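Local coordinates for S-M checkpoint control protein rad4 (Schizosaccharomyces pombe, PDB 4BU0) that acts as a signalling adaptor essential for DNA replication and the S-M checkpoint, its paired N-terminal BRCT domains binding phosphorylated Crb2, at residues A[5-9]-A[10-14]. Residues are numbered along the deposited sequence; the frame is centred on the assembly and turned at random.
Sequences KPLKG and FVICC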
loop_
_atom_site.group_PDB
_atom_site.type_symbol
_atom_site.label_atom_id
_atom_site.label_comp_id
_atom_site.label_asym_id
_atom_site.label_seq_id
_atom_site.Cartn_x
_atom_site.Cartn_y
_atom_site.Cartn_z
ATOM N N LYS A 5 26.687 -9.115 9.452
ATOM C CA LYS A 5 25.676 -8.192 9.965
ATOM C C LYS A 5 25.423 -7.034 8.970
ATOM O O LYS A 5 25.494 -5.855 9.370
ATOM C CB LYS A 5 26.014 -7.675 11.379
ATOM C CG LYS A 5 26.456 -8.753 12.381
ATOM C CD LYS A 5 25.396 -9.811 12.686
ATOM C CE LYS A 5 25.879 -11.195 12.331
ATOM N NZ LYS A 5 25.520 -11.569 10.937
ATOM N N PRO A 6 25.005 -7.321 7.707
ATOM C CA PRO A 6 24.711 -6.220 6.769
ATOM C C PRO A 6 23.596 -5.304 7.244
ATOM O O PRO A 6 23.570 -4.144 6.828
ATOM C CB PRO A 6 24.243 -6.923 5.489
ATOM C CG PRO A 6 24.657 -8.323 5.620
ATOM C CD PRO A 6 24.801 -8.642 7.068
ATOM N N LEU A 7 22.631 -5.842 8.065
ATOM C CA LEU A 7 21.506 -5.017 8.517
ATOM C C LEU A 7 21.691 -4.469 9.925
ATOM O O LEU A 7 20.714 -4.051 10.536
ATOM C CB LEU A 7 20.164 -5.765 8.406
ATOM C CG LEU A 7 19.736 -6.147 6.981
ATOM C CD1 LEU A 7 18.300 -6.670 7.003
ATOM C CD2 LEU A 7 19.815 -4.941 6.004
ATOM N N LYS A 8 22.942 -4.395 10.430
ATOM C CA LYS A 8 23.170 -3.732 11.717
ATOM C C LYS A 8 22.623 -2.285 11.657
ATOM O O LYS A 8 22.825 -1.602 10.647
ATOM C CB LYS A 8 24.673 -3.710 12.032
ATOM C CG LYS A 8 24.983 -3.050 13.385
ATOM C CD LYS A 8 26.441 -3.270 13.793
ATOM C CE LYS A 8 26.693 -2.742 15.189
ATOM N NZ LYS A 8 28.118 -2.893 15.599
ATOM N N GLY A 9 21.855 -1.906 12.670
ATOM C CA GLY A 9 21.270 -0.574 12.706
ATOM C C GLY A 9 19.874 -0.499 12.121
ATOM O O GLY A 9 19.165 0.498 12.336
ATOM N N PHE A 10 19.459 -1.537 11.355
ATOM C CA PHE A 10 18.085 -1.558 10.844
ATOM C C PHE A 10 17.145 -2.035 11.926
ATOM O O PHE A 10 17.517 -2.900 12.728
ATOM C CB PHE A 10 17.960 -2.503 9.633
ATOM C CG PHE A 10 18.490 -2.001 8.326
ATOM C CD1 PHE A 10 19.845 -1.715 8.167
ATOM C CD2 PHE A 10 17.658 -1.914 7.214
ATOM C CE1 PHE A 10 20.337 -1.268 6.936
ATOM C CE2 PHE A 10 18.156 -1.488 5.973
ATOM C CZ PHE A 10 19.484 -1.153 5.846
ATOM N N VAL A 11 15.903 -1.504 11.944
ATOM C CA VAL A 11 14.889 -1.880 12.927
ATOM C C VAL A 11 13.651 -2.161 12.102
ATOM O O VAL A 11 13.060 -1.237 11.535
ATOM C CB VAL A 11 14.678 -0.822 14.034
ATOM C CG1 VAL A 11 13.640 -1.309 15.041
ATOM C CG2 VAL A 11 16.002 -0.504 14.742
ATOM N N ILE A 12 13.313 -3.446 11.990
ATOM C CA ILE A 12 12.225 -3.864 11.107
ATOM C C ILE A 12 10.966 -4.217 11.871
ATOM O O ILE A 12 11.012 -4.795 12.941
ATOM C CB ILE A 12 12.765 -5.053 10.279
ATOM C CG1 ILE A 12 13.862 -4.533 9.299
ATOM C CG2 ILE A 12 11.639 -5.848 9.553
ATOM C CD1 ILE A 12 14.775 -5.585 8.748
ATOM N N CYS A 13 9.807 -3.852 11.279
ATOM C CA CYS A 13 8.485 -4.111 11.839
ATOM C C CYS A 13 7.609 -4.593 10.687
ATOM O O CYS A 13 7.869 -4.171 9.556
ATOM C CB CYS A 13 7.956 -2.815 12.448
ATOM S SG CYS A 13 6.372 -2.961 13.309
ATOM N N CYS A 14 6.612 -5.468 10.952
ATOM C CA CYS A 14 5.672 -5.939 9.924
ATOM C C CYS A 14 4.285 -5.423 10.206
ATOM O O CYS A 14 3.899 -5.239 11.378
ATOM C CB CYS A 14 5.631 -7.466 9.847
ATOM S SG CYS A 14 7.169 -8.231 9.294
#
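The carbonyl oxygen O of L7 accepts a 2.9 Å hydrogen bond from N of F10, fairly straight at 159° though the donor stands above the carbonyl plane. This bond closes a type II turn over L7 to F10, in which G9 takes the third place with a positive phi of 93°; a side chain there would jam against the carbonyl oxygen of K8. A type I turn from K5 to K8 overlaps it, closed by a 3.1 Å hydrogen bond from N of K8 to O of K5. The type II turn folds the F10 ring against the L7 side chain, whose methyl CD2 lies 3.6 Å from the centroid of that ring, only 3° off the normal, a CH-pi contact squarely over one face. F10 CG, anti to its own carbonyl carbon and beside the backbone N, turns the ring back toward L7. K8 O lies at the edge of this ring, near its plane, and the ring of H46 stacks with that of F10. The two turns lead into strand 11-15, an inner strand of the parallel four-stranded sheet (order 2-1-3-4) characteristic of a BRCT domain, here the first of the pair. With an alanine at F10, CD2 of L7 would probably lose the ring face it rests on, and H46 its stacking partner. L7 and I12 both pack on I75 of helix 74-83.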